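Local coordinates for protein carbon monoxide dehydrogenase (Thermococcus sp. AM4, PDB 6T7J) that catalyses the reversible oxidation of carbon monoxide to carbon dioxide, a reaction that depends on a nickel-iron-sulfur cluster, here lacking its nickel, at residues I277-M282 against M312-P317; V334-V339 against R390-N395; K358-E363 against K386-I391; V372-N377 against D382-E387. All coordinates share one frame; numbering follows the deposited sequence.

Contact 1 of 4, residues I277-M282 against M312-P317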
loop_
_atom_site.group_PDB
_atom_site.type_symbol
_atom_site.label_atom_id
_atom_site.label_comp_id
_atom_site.label_asym_id
_atom_site.label_seq_id
_atom_site.Cartn_x
_atom_site.Cartn_y
_atom_site.Cartn_z
ATOM N N ILE A 277 -3.012 7.007 30.286
ATOM C CA ILE A 277 -1.885 6.513 31.075
ATOM C C ILE A 277 -1.342 7.617 31.975
ATOM O O ILE A 277 -1.106 7.408 33.171
ATOM C CB ILE A 277 -0.788 5.945 30.158
ATOM C CG1 ILE A 277 -1.280 4.690 29.435
ATOM C CG2 ILE A 277 0.464 5.631 30.962
ATOM C CD1 ILE A 277 -1.577 3.529 30.354
ATOM N N ALA A 278 -1.145 8.813 31.412
ATOM C CA ALA A 278 -0.579 9.917 32.181
ATOM C C ALA A 278 -1.514 10.336 33.308
ATOM O O ALA A 278 -1.080 10.521 34.452
ATOM C CB ALA A 278 -0.278 11.100 31.260
ATOM N N GLU A 279 -2.808 10.486 33.005
ATOM C CA GLU A 279 -3.756 10.899 34.034
ATOM C C GLU A 279 -3.856 9.861 35.146
ATOM O O GLU A 279 -3.903 10.213 36.330
ATOM C CB GLU A 279 -5.126 11.159 33.410
ATOM C CG GLU A 279 -5.247 12.523 32.753
ATOM C CD GLU A 279 -6.391 12.597 31.762
ATOM O OE1 GLU A 279 -6.241 13.284 30.731
ATOM O OE2 GLU A 279 -7.441 11.968 32.015
ATOM N N ILE A 280 -3.874 8.574 34.788
ATOM C CA ILE A 280 -3.970 7.526 35.798
ATOM C C ILE A 280 -2.716 7.491 36.659
ATOM O O ILE A 280 -2.794 7.404 37.889
ATOM C CB ILE A 280 -4.236 6.165 35.128
ATOM C CG1 ILE A 280 -5.690 6.077 34.658
ATOM C CG2 ILE A 280 -3.900 5.021 36.077
ATOM C CD1 ILE A 280 -6.699 6.038 35.783
ATOM N N ALA A 281 -1.538 7.579 36.036
ATOM C CA ALA A 281 -0.302 7.420 36.791
ATOM C C ALA A 281 0.008 8.640 37.648
ATOM O O ALA A 281 0.619 8.501 38.714
ATOM C CB ALA A 281 0.854 7.124 35.840
ATOM N N MET A 282 -0.395 9.835 37.218
ATOM C CA MET A 282 -0.238 11.007 38.067
ATOM C C MET A 282 -1.428 11.219 38.996
ATOM O O MET A 282 -1.448 12.205 39.743
ATOM C CB MET A 282 0.021 12.260 37.218
ATOM C CG MET A 282 -1.197 12.912 36.590
ATOM S SD MET A 282 -0.691 14.213 35.436
ATOM C CE MET A 282 -2.117 15.297 35.477
ATOM N N MET A 312 1.888 18.855 24.952
ATOM C CA MET A 312 1.098 20.005 24.536
ATOM C C MET A 312 -0.171 20.146 25.362
ATOM O O MET A 312 -0.618 21.271 25.614
ATOM C CB MET A 312 0.741 19.899 23.052
ATOM C CG MET A 312 1.935 19.863 22.110
ATOM S SD MET A 312 2.398 21.484 21.481
ATOM C CE MET A 312 0.916 21.936 20.581
ATOM N N ARG A 313 -0.769 19.035 25.789
ATOM C CA ARG A 313 -2.049 19.137 26.481
ATOM C C ARG A 313 -1.930 19.166 28.001
ATOM O O ARG A 313 -2.654 19.925 28.651
ATOM C CB ARG A 313 -2.972 17.991 26.064
ATOM C CG ARG A 313 -4.006 18.401 25.031
ATOM C CD ARG A 313 -4.227 17.300 24.016
ATOM N NE ARG A 313 -4.410 17.831 22.669
ATOM C CZ ARG A 313 -4.305 17.105 21.562
ATOM N NH1 ARG A 313 -4.020 15.813 21.640
ATOM N NH2 ARG A 313 -4.488 17.668 20.378
ATOM N N LEU A 314 -1.037 18.371 28.591
ATOM C CA LEU A 314 -0.979 18.228 30.038
ATOM C C LEU A 314 0.295 18.775 30.664
ATOM O O LEU A 314 0.345 18.923 31.890
ATOM C CB LEU A 314 -1.135 16.750 30.424
ATOM C CG LEU A 314 -2.207 15.995 29.638
ATOM C CD1 LEU A 314 -2.019 14.495 29.766
ATOM C CD2 LEU A 314 -3.593 16.411 30.104
ATOM N N GLY A 315 1.316 19.086 29.869
ATOM C CA GLY A 315 2.587 19.493 30.428
ATOM C C GLY A 315 3.478 18.346 30.835
ATOM O O GLY A 315 4.404 18.544 31.628
ATOM N N VAL A 316 3.219 17.147 30.323
ATOM C CA VAL A 316 4.060 15.989 30.646
ATOM C C VAL A 316 5.467 16.232 30.114
ATOM O O VAL A 316 5.626 16.630 28.944
ATOM C CB VAL A 316 3.460 14.704 30.048
ATOM C CG1 VAL A 316 4.377 13.517 30.296
ATOM C CG2 VAL A 316 2.071 14.447 30.618
ATOM N N PRO A 317 6.515 16.029 30.914
ATOM C CA PRO A 317 7.874 16.235 30.405
ATOM C C PRO A 317 8.197 15.245 29.295
ATOM O O PRO A 317 7.815 14.074 29.350
ATOM C CB PRO A 317 8.755 16.009 31.639
ATOM C CG PRO A 317 7.928 15.157 32.546
ATOM C CD PRO A 317 6.508 15.590 32.321
#
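Ala278 is the hub where helix 271-281 meets the end of helix 304-314 and the turn that follows it. Its CB points at the other segment and touches two methyl groups: CD1 of Leu314 lies 4.1 Å from Ala278 CB, and CG2 of Val316 is likewise 4.1 Å from Ala278 CB. The small alanine thus faces a shallow apolar notch with one wall from the helix end and the other from the turn. In Val316, CG1 stands anti to the backbone N (chi1 176°), which leaves CG2 beside that N as the methyl that reaches Ala278. Between the two walls Gly315 ends the helical path with positive phi (83°), a conformation in which a CB would be jammed against the carbonyl O of Leu314. This buried half is set by shape alone, for no hydrogen bond crosses the contact. The other half is looser and partly exposed. Leu314 sends its second branch toward Glu279, whose extended chain crosses the leucine at about a right angle; Glu279 OE1 comes no nearer than 4.1 Å to Leu314 CD2, an oxygen-to-methyl contact without bonding. Arg313 turns elsewhere, forming salt bridges with Asp239 and Glu309. Both helices belong to the alpha/beta domain, each following a strand of the parallel sheet, and the contact joins their C-terminal ends. The opposite flank of helix 271-281 rests on helix 381-395 through Ile277 and Ile280, Ala281 lies on strand 297-303, and Pro317 leads into strand 318-320 at the sheet edge.

Contact 2 of 4, residues V334-V339 against R390-N395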
loop_
_atom_site.group_PDB
_atom_site.type_symbol
_atom_site.label_atom_id
_atom_site.label_comp_id
_atom_site.label_asym_id
_atom_site.label_seq_id
_atom_site.Cartn_x
_atom_site.Cartn_y
_atom_site.Cartn_z
ATOM N N VAL A 334 14.052 3.006 33.623
ATOM C CA VAL A 334 12.729 2.914 33.015
ATOM C C VAL A 334 12.071 1.625 33.491
ATOM O O VAL A 334 12.485 0.525 33.117
ATOM C CB VAL A 334 12.802 2.969 31.485
ATOM C CG1 VAL A 334 11.432 2.702 30.885
ATOM C CG2 VAL A 334 13.319 4.323 31.035
ATOM N N GLU A 335 11.039 1.760 34.325
ATOM C CA GLU A 335 10.301 0.586 34.776
ATOM C C GLU A 335 9.463 -0.002 33.649
ATOM O O GLU A 335 9.339 -1.227 33.535
ATOM C CB GLU A 335 9.416 0.950 35.964
ATOM C CG GLU A 335 10.116 0.844 37.293
ATOM C CD GLU A 335 11.200 1.888 37.476
ATOM O OE1 GLU A 335 10.869 3.095 37.476
ATOM O OE2 GLU A 335 12.380 1.503 37.622
ATOM N N ALA A 336 8.884 0.852 32.810
ATOM C CA ALA A 336 8.049 0.384 31.716
ATOM C C ALA A 336 7.994 1.445 30.628
ATOM O O ALA A 336 7.943 2.647 30.920
ATOM C CB ALA A 336 6.633 0.047 32.201
ATOM N N ILE A 337 8.011 0.988 29.379
ATOM C CA ILE A 337 7.749 1.836 28.222
ATOM C C ILE A 337 6.499 1.298 27.532
ATOM O O ILE A 337 6.445 0.120 27.156
ATOM C CB ILE A 337 8.949 1.906 27.261
ATOM C CG1 ILE A 337 8.599 2.740 26.026
ATOM C CG2 ILE A 337 9.436 0.513 26.869
ATOM C CD1 ILE A 337 9.810 3.319 25.318
ATOM N N ILE A 338 5.496 2.158 27.388
ATOM C CA ILE A 338 4.181 1.794 26.875
ATOM C C ILE A 338 4.074 2.334 25.459
ATOM O O ILE A 338 4.128 3.553 25.250
ATOM C CB ILE A 338 3.055 2.359 27.757
ATOM C CG1 ILE A 338 3.433 2.277 29.238
ATOM C CG2 ILE A 338 1.739 1.645 27.476
ATOM C CD1 ILE A 338 3.719 0.878 29.717
ATOM N N VAL A 339 3.911 1.438 24.486
ATOM C CA VAL A 339 3.921 1.816 23.080
ATOM C C VAL A 339 2.614 1.397 22.423
ATOM O O VAL A 339 1.960 0.438 22.844
ATOM C CB VAL A 339 5.132 1.206 22.339
ATOM C CG1 VAL A 339 6.429 1.643 23.004
ATOM C CG2 VAL A 339 5.033 -0.310 22.308
ATOM N N ARG A 390 0.186 -0.091 37.368
ATOM C CA ARG A 390 0.479 -0.978 38.488
ATOM C C ARG A 390 1.630 -1.914 38.158
ATOM O O ARG A 390 2.491 -2.167 39.005
ATOM C CB ARG A 390 -0.766 -1.779 38.868
ATOM C CG ARG A 390 -1.693 -1.046 39.814
ATOM C CD ARG A 390 -2.688 -1.969 40.482
ATOM N NE ARG A 390 -3.891 -1.242 40.873
ATOM C CZ ARG A 390 -5.049 -1.316 40.225
ATOM N NH1 ARG A 390 -6.094 -0.616 40.648
ATOM N NH2 ARG A 390 -5.164 -2.094 39.156
ATOM N N ILE A 391 1.656 -2.444 36.935
ATOM C CA ILE A 391 2.758 -3.320 36.544
ATOM C C ILE A 391 4.081 -2.565 36.596
ATOM O O ILE A 391 5.095 -3.083 37.085
ATOM C CB ILE A 391 2.492 -3.924 35.154
ATOM C CG1 ILE A 391 1.294 -4.873 35.224
ATOM C CG2 ILE A 391 3.722 -4.657 34.644
ATOM C CD1 ILE A 391 0.831 -5.377 33.890
ATOM N N ALA A 392 4.088 -1.316 36.122
ATOM C CA ALA A 392 5.310 -0.513 36.199
ATOM C C ALA A 392 5.742 -0.290 37.651
ATOM O O ALA A 392 6.920 -0.466 38.007
ATOM C CB ALA A 392 5.100 0.822 35.486
ATOM N N ILE A 393 4.793 0.099 38.505
ATOM C CA ILE A 393 5.104 0.379 39.905
ATOM C C ILE A 393 5.619 -0.874 40.601
ATOM O O ILE A 393 6.520 -0.810 41.446
ATOM C CB ILE A 393 3.865 0.955 40.613
ATOM C CG1 ILE A 393 3.601 2.382 40.135
ATOM C CG2 ILE A 393 4.032 0.909 42.122
ATOM C CD1 ILE A 393 2.250 2.902 40.526
ATOM N N GLU A 394 5.062 -2.034 40.251
ATOM C CA GLU A 394 5.504 -3.282 40.860
ATOM C C GLU A 394 6.860 -3.716 40.324
ATOM O O GLU A 394 7.586 -4.449 41.005
ATOM C CB GLU A 394 4.460 -4.371 40.629
ATOM C CG GLU A 394 3.160 -4.137 41.379
ATOM C CD GLU A 394 1.954 -4.695 40.654
ATOM O OE1 GLU A 394 0.821 -4.473 41.131
ATOM O OE2 GLU A 394 2.138 -5.353 39.608
ATOM N N ASN A 395 7.216 -3.288 39.110
ATOM C CA ASN A 395 8.558 -3.554 38.608
ATOM C C ASN A 395 9.604 -2.618 39.200
ATOM O O ASN A 395 10.799 -2.924 39.121
ATOM C CB ASN A 395 8.592 -3.451 37.083
ATOM C CG ASN A 395 9.842 -4.070 36.488
ATOM O OD1 ASN A 395 10.377 -5.046 37.017
ATOM N ND2 ASN A 395 10.318 -3.501 35.387
#
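Helix-on-sheet packing in a parallel alpha/beta domain brings the last turn of helix 381-395, at Ala392 and Asn395, against Glu335 and Ala336 of the segment that carries strand 336-339. The two alanines allow a close approach, their CB atoms, Ala336 CB and Ala392 CB, lying 3.7 Å apart. Beside them the aliphatic part of Glu335 covers the end of the helix: Glu335 CB sits 3.5 Å from Ala392 O. The chain then bends at chi2 (68°), carrying the carboxylate to Arg399, His356 and the backbone N of Asn263. One hydrogen bond crosses the contact, from Asn395 ND2 to Glu335 O at 3.1 Å. It is fairly straight (158° at the hydrogen), lies in both the amide plane and the carbonyl plane, and uses a lone pair of the oxygen. Asn395 ND2 also donates to His356 O, while OD1 accepts from Asn398, so the amide is held at both ends. A leucine in its place would probably leave the carbonyls of Glu335 and His356 without this shared donor and Asn398 without this acceptor. Strand 336-339 runs between strands 261-268 and 358-361; Ala392 also touches Ile264 of the former, and Ile393 turns toward Met286 of helix 284-292.

Contact 3 of 4, residues K358-E363 against K386-I391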
loop_
_atom_site.group_PDB
_atom_site.type_symbol
_atom_site.label_atom_id
_atom_site.label_comp_id
_atom_site.label_asym_id
_atom_site.label_seq_id
_atom_site.Cartn_x
_atom_site.Cartn_y
_atom_site.Cartn_z
ATOM N N LYS A 358 10.104 -3.235 31.135
ATOM C CA LYS A 358 9.045 -3.946 30.434
ATOM C C LYS A 358 8.544 -3.108 29.259
ATOM O O LYS A 358 8.155 -1.948 29.432
ATOM C CB LYS A 358 7.889 -4.276 31.379
ATOM C CG LYS A 358 8.249 -5.283 32.459
ATOM C CD LYS A 358 7.539 -4.971 33.763
ATOM C CE LYS A 358 7.640 -6.135 34.736
ATOM N NZ LYS A 358 6.942 -7.350 34.227
ATOM N N VAL A 359 8.567 -3.709 28.071
ATOM C CA VAL A 359 8.039 -3.090 26.860
ATOM C C VAL A 359 6.592 -3.559 26.704
ATOM O O VAL A 359 6.343 -4.707 26.344
ATOM C CB VAL A 359 8.877 -3.469 25.630
ATOM C CG1 VAL A 359 8.188 -3.021 24.343
ATOM C CG2 VAL A 359 10.277 -2.876 25.733
ATOM N N ILE A 360 5.641 -2.669 26.988
ATOM C CA ILE A 360 4.222 -3.011 26.939
ATOM C C ILE A 360 3.658 -2.515 25.614
ATOM O O ILE A 360 3.564 -1.305 25.379
ATOM C CB ILE A 360 3.449 -2.416 28.127
ATOM C CG1 ILE A 360 3.794 -3.147 29.423
ATOM C CG2 ILE A 360 1.953 -2.504 27.889
ATOM C CD1 ILE A 360 4.865 -2.476 30.242
ATOM N N THR A 361 3.275 -3.448 24.746
ATOM C CA THR A 361 2.490 -3.127 23.563
ATOM C C THR A 361 1.008 -3.169 23.915
ATOM O O THR A 361 0.570 -3.975 24.741
ATOM C CB THR A 361 2.789 -4.097 22.415
ATOM O OG1 THR A 361 2.723 -5.448 22.890
ATOM C CG2 THR A 361 4.172 -3.837 21.838
ATOM N N THR A 362 0.232 -2.279 23.289
ATOM C CA THR A 362 -1.161 -2.079 23.669
ATOM C C THR A 362 -2.146 -2.049 22.508
ATOM O O THR A 362 -3.354 -1.985 22.759
ATOM C CB THR A 362 -1.325 -0.766 24.454
ATOM O OG1 THR A 362 -1.046 0.340 23.587
ATOM C CG2 THR A 362 -0.381 -0.718 25.651
ATOM N N GLU A 363 -1.684 -2.083 21.260
ATOM C CA GLU A 363 -2.568 -1.949 20.114
ATOM C C GLU A 363 -2.462 -3.178 19.218
ATOM O O GLU A 363 -1.362 -3.711 19.031
ATOM C CB GLU A 363 -2.222 -0.677 19.315
ATOM C CG GLU A 363 -2.756 -0.638 17.890
ATOM C CD GLU A 363 -4.145 -0.037 17.798
ATOM O OE1 GLU A 363 -4.491 0.804 18.656
ATOM O OE2 GLU A 363 -4.893 -0.409 16.866
ATOM N N LYS A 386 -4.880 1.612 34.701
ATOM C CA LYS A 386 -4.533 1.274 36.078
ATOM C C LYS A 386 -3.663 0.027 36.129
ATOM O O LYS A 386 -2.641 -0.004 36.822
ATOM C CB LYS A 386 -5.804 1.065 36.901
ATOM C CG LYS A 386 -6.438 2.330 37.447
ATOM C CD LYS A 386 -7.527 1.975 38.449
ATOM C CE LYS A 386 -8.230 3.208 38.989
ATOM N NZ LYS A 386 -9.028 2.879 40.203
ATOM N N GLU A 387 -4.064 -1.017 35.401
ATOM C CA GLU A 387 -3.292 -2.257 35.378
ATOM C C GLU A 387 -1.868 -2.017 34.884
ATOM O O GLU A 387 -0.901 -2.528 35.468
ATOM C CB GLU A 387 -4.017 -3.279 34.503
ATOM C CG GLU A 387 -3.261 -4.555 34.212
ATOM C CD GLU A 387 -3.927 -5.367 33.113
ATOM O OE1 GLU A 387 -4.903 -4.866 32.514
ATOM O OE2 GLU A 387 -3.478 -6.504 32.850
ATOM N N ILE A 388 -1.720 -1.220 33.824
ATOM C CA ILE A 388 -0.403 -0.968 33.244
ATOM C C ILE A 388 0.483 -0.204 34.227
ATOM O O ILE A 388 1.645 -0.574 34.471
ATOM C CB ILE A 388 -0.557 -0.215 31.911
ATOM C CG1 ILE A 388 -1.051 -1.162 30.815
ATOM C CG2 ILE A 388 0.743 0.454 31.516
ATOM C CD1 ILE A 388 -1.658 -0.454 29.623
ATOM N N VAL A 389 -0.049 0.883 34.797
ATOM C CA VAL A 389 0.723 1.666 35.759
ATOM C C VAL A 389 1.086 0.812 36.967
ATOM O O VAL A 389 2.179 0.945 37.535
ATOM C CB VAL A 389 -0.054 2.932 36.168
ATOM C CG1 VAL A 389 0.734 3.730 37.189
ATOM C CG2 VAL A 389 -0.353 3.790 34.949
ATOM N N ARG A 390 0.186 -0.091 37.368
ATOM C CA ARG A 390 0.479 -0.978 38.488
ATOM C C ARG A 390 1.630 -1.914 38.158
ATOM O O ARG A 390 2.491 -2.167 39.005
ATOM C CB ARG A 390 -0.766 -1.779 38.868
ATOM C CG ARG A 390 -1.693 -1.046 39.814
ATOM C CD ARG A 390 -2.688 -1.969 40.482
ATOM N NE ARG A 390 -3.891 -1.242 40.873
ATOM C CZ ARG A 390 -5.049 -1.316 40.225
ATOM N NH1 ARG A 390 -6.094 -0.616 40.648
ATOM N NH2 ARG A 390 -5.164 -2.094 39.156
ATOM N N ILE A 391 1.656 -2.444 36.935
ATOM C CA ILE A 391 2.758 -3.320 36.544
ATOM C C ILE A 391 4.081 -2.565 36.596
ATOM O O ILE A 391 5.095 -3.083 37.085
ATOM C CB ILE A 391 2.492 -3.924 35.154
ATOM C CG1 ILE A 391 1.294 -4.873 35.224
ATOM C CG2 ILE A 391 3.722 -4.657 34.644
ATOM C CD1 ILE A 391 0.831 -5.377 33.890
#
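Methyl and methylene groups of Lys358, Ile360 and Thr362 meet Ile388 and Ile391, one turn apart on helix 381-395. The purely apolar pair is Ile360 with Ile388. Here the branch methyl makes the approach, with Ile360 CG2 4.4 Å from Ile388 CG1, a loose but buried fit between strand 358-361 and the middle of the helix. The second kind of contact uses the carbon portions of polar residues. Lys358 lays its chain across Ile391 at about a right angle, putting Lys358 CD 3.9 Å from Ile391 CG2 and Lys358 CE 4.2 Å from that same Ile391 CG2. The bend at chi2 (144°) helps bring CD over the methyl, and the bend at chi4 turns only NZ. Just past the strand, Thr362 presents its methyl to the end of the other isoleucine, Thr362 CG2 being 4.2 Å from Ile388 CD1. Its OG1 sits between the backbone N and the carbonyl carbon (chi1 66°); from there it is hydrogen-bonded to Val339 O on the neighbouring strand, while CG2 is left to face the helix. No hydrogen bond or salt bridge spans the two segments. The strand and helix run in opposite directions, with Lys358 level with Ile391 and Ile360 level with Ile388, as is usual where a helix covers a parallel sheet. Backbone pairing with strands 336-339 and 372-373 holds the strand within that sheet. The chemistry implies division of labour: polar groups tie strand to strand, whereas the helix is seated by carbon surfaces whose fit depends on shape and burial and not on directed bonds.

Contact 4 of 4, residues V372-N377 against D382-E387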
loop_
_atom_site.group_PDB
_atom_site.type_symbol
_atom_site.label_atom_id
_atom_site.label_comp_id
_atom_site.label_asym_id
_atom_site.label_seq_id
_atom_site.Cartn_x
_atom_site.Cartn_y
_atom_site.Cartn_z
ATOM N N VAL A 372 5.379 -7.545 26.179
ATOM C CA VAL A 372 4.189 -7.971 26.907
ATOM C C VAL A 372 3.013 -7.159 26.378
ATOM O O VAL A 372 3.006 -5.925 26.465
ATOM C CB VAL A 372 4.355 -7.810 28.429
ATOM C CG1 VAL A 372 5.277 -8.891 28.972
ATOM C CG2 VAL A 372 4.905 -6.444 28.779
ATOM N N HIS A 373 2.027 -7.849 25.810
ATOM C CA HIS A 373 0.897 -7.199 25.153
ATOM C C HIS A 373 -0.268 -7.099 26.129
ATOM O O HIS A 373 -0.839 -8.117 26.536
ATOM C CB HIS A 373 0.489 -7.956 23.893
ATOM C CG HIS A 373 -0.403 -7.170 22.983
ATOM N ND1 HIS A 373 -0.013 -5.982 22.403
ATOM C CD2 HIS A 373 -1.667 -7.400 22.555
ATOM C CE1 HIS A 373 -0.998 -5.515 21.656
ATOM N NE2 HIS A 373 -2.012 -6.357 21.732
ATOM N N ILE A 374 -0.614 -5.875 26.502
ATOM C CA ILE A 374 -1.815 -5.587 27.282
ATOM C C ILE A 374 -2.679 -4.698 26.395
ATOM O O ILE A 374 -2.512 -3.476 26.351
ATOM C CB ILE A 374 -1.500 -4.927 28.626
ATOM C CG1 ILE A 374 -0.702 -5.893 29.504
ATOM C CG2 ILE A 374 -2.778 -4.518 29.342
ATOM C CD1 ILE A 374 0.279 -5.215 30.411
ATOM N N GLU A 375 -3.606 -5.319 25.668
ATOM C CA GLU A 375 -4.329 -4.626 24.611
ATOM C C GLU A 375 -5.255 -3.564 25.188
ATOM O O GLU A 375 -6.033 -3.830 26.109
ATOM C CB GLU A 375 -5.128 -5.623 23.772
ATOM C CG GLU A 375 -5.567 -5.083 22.423
ATOM C CD GLU A 375 -5.512 -6.129 21.326
ATOM O OE1 GLU A 375 -4.440 -6.741 21.132
ATOM O OE2 GLU A 375 -6.542 -6.339 20.652
ATOM N N PHE A 376 -5.169 -2.359 24.633
ATOM C CA PHE A 376 -5.963 -1.229 25.085
ATOM C C PHE A 376 -7.243 -1.124 24.269
ATOM O O PHE A 376 -7.238 -1.329 23.051
ATOM C CB PHE A 376 -5.154 0.065 24.966
ATOM C CG PHE A 376 -5.777 1.244 25.658
ATOM C CD1 PHE A 376 -5.604 1.436 27.019
ATOM C CD2 PHE A 376 -6.524 2.167 24.945
ATOM C CE1 PHE A 376 -6.167 2.525 27.658
ATOM C CE2 PHE A 376 -7.092 3.257 25.577
ATOM C CZ PHE A 376 -6.910 3.437 26.935
ATOM N N ASN A 377 -8.342 -0.812 24.951
ATOM C CA ASN A 377 -9.618 -0.550 24.304
ATOM C C ASN A 377 -10.310 0.589 25.037
ATOM O O ASN A 377 -10.094 0.794 26.235
ATOM C CB ASN A 377 -10.512 -1.798 24.269
ATOM C CG ASN A 377 -11.046 -2.172 25.635
ATOM O OD1 ASN A 377 -10.350 -2.051 26.641
ATOM N ND2 ASN A 377 -12.293 -2.631 25.677
ATOM N N ASP A 382 -9.790 3.132 31.607
ATOM C CA ASP A 382 -9.214 3.439 32.911
ATOM C C ASP A 382 -8.715 2.181 33.614
ATOM O O ASP A 382 -7.679 2.213 34.287
ATOM C CB ASP A 382 -10.237 4.175 33.775
ATOM C CG ASP A 382 -10.218 5.676 33.551
ATOM O OD1 ASP A 382 -10.221 6.108 32.378
ATOM O OD2 ASP A 382 -10.200 6.428 34.548
ATOM N N GLU A 383 -9.425 1.060 33.455
ATOM C CA GLU A 383 -8.993 -0.183 34.089
ATOM C C GLU A 383 -7.680 -0.683 33.495
ATOM O O GLU A 383 -6.771 -1.092 34.233
ATOM C CB GLU A 383 -10.086 -1.243 33.956
ATOM C CG GLU A 383 -11.273 -1.031 34.885
ATOM C CD GLU A 383 -12.424 -0.300 34.216
ATOM O OE1 GLU A 383 -13.592 -0.640 34.500
ATOM O OE2 GLU A 383 -12.162 0.615 33.405
ATOM N N ILE A 384 -7.557 -0.651 32.166
ATOM C CA ILE A 384 -6.318 -1.073 31.519
ATOM C C ILE A 384 -5.170 -0.149 31.908
ATOM O O ILE A 384 -4.045 -0.602 32.158
ATOM C CB ILE A 384 -6.504 -1.132 29.990
ATOM C CG1 ILE A 384 -7.775 -1.903 29.628
ATOM C CG2 ILE A 384 -5.291 -1.766 29.327
ATOM C CD1 ILE A 384 -7.638 -3.400 29.729
ATOM N N ALA A 385 -5.433 1.159 31.966
ATOM C CA ALA A 385 -4.389 2.101 32.356
ATOM C C ALA A 385 -3.931 1.857 33.791
ATOM O O ALA A 385 -2.726 1.894 34.081
ATOM C CB ALA A 385 -4.887 3.534 32.183
ATOM N N LYS A 386 -4.880 1.612 34.701
ATOM C CA LYS A 386 -4.533 1.274 36.078
ATOM C C LYS A 386 -3.663 0.027 36.129
ATOM O O LYS A 386 -2.641 -0.004 36.822
ATOM C CB LYS A 386 -5.804 1.065 36.901
ATOM C CG LYS A 386 -6.438 2.330 37.447
ATOM C CD LYS A 386 -7.527 1.975 38.449
ATOM C CE LYS A 386 -8.230 3.208 38.989
ATOM N NZ LYS A 386 -9.028 2.879 40.203
ATOM N N GLU A 387 -4.064 -1.017 35.401
ATOM C CA GLU A 387 -3.292 -2.257 35.378
ATOM C C GLU A 387 -1.868 -2.017 34.884
ATOM O O GLU A 387 -0.901 -2.528 35.468
ATOM C CB GLU A 387 -4.017 -3.279 34.503
ATOM C CG GLU A 387 -3.261 -4.555 34.212
ATOM C CD GLU A 387 -3.927 -5.367 33.113
ATOM O OE1 GLU A 387 -4.903 -4.866 32.514
ATOM O OE2 GLU A 387 -3.478 -6.504 32.850
#
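Ile384 of helix 381-395 pushes its whole side chain into the curve of residues 374-377. At its root, Ile384 CB lies 4.0 Å from Phe376 CD1. Next comes the branch methyl CG2; at chi1 -49° CG1 stands beside the backbone N, with CG2 anti to it. This methyl makes the closest approach of the contact, Ile384 CG2 to Ile374 CG2 at 3.7 Å, the two isoleucines sliding past each other in opposite directions. The same methyl comes obliquely to the phenyl ring, with Ile384 CG2 4.0 Å from Phe376 CD1, and Ile384 CG2 also lies 3.9 Å from Glu375 O. On the other branch, the Asn377 side chain crosses that of Ile384 at about a right angle, with Asn377 OD1 3.9 Å from Ile384 CG1. At the tip, Ile384 CD1 lies 4.0 Å from Glu375 O, so CG2 and CD1 both flank that carbonyl. The curve it fills continues from strand 372-373, one of the two outermost strands, within this chain, of the six-stranded parallel sheet, and leads into the helix, making a short strand-loop-helix connection. With an alanine here, everything beyond CB would go, and Ile374 and Phe376 would probably face a gap between loop and helix. One turn on, an extended Glu387 brings its carboxylate to Ile374 CG2, with Glu387 OE1 at 3.8 Å and no hydrogen bond. At the strand end, His373 NE2 donates, in the ring plane, to Glu375 OE1, and His373 ND1 is hydrogen-bonded to Thr361. Phe376 also packs on Leu273 of helix 271-281 and on Tyr122.

How the contacts relate
Contacts 2, 3 and 4 all use helix 381-395, which runs across one face of the parallel sheet from the loop after strand 372-373, past strand 358-361, to strand 336-339. Contacts 2 and 3 are buried; contact 4 lies at the surface and contact 1 is partly buried. Contact 2 alone has a hydrogen bond between its segments; the others rely on carbon packing, mixed in contacts 1 and 4 with oxygens that approach carbon atoms without bonding across the contact. Contact 1 joins two other helices, yet it touches contacts 3 and 4 through Ile277, Ile280 and Ala281, which pack on Ala385, Lys386, Ile388 and Val389, placing helix 271-281 beside helix 381-395.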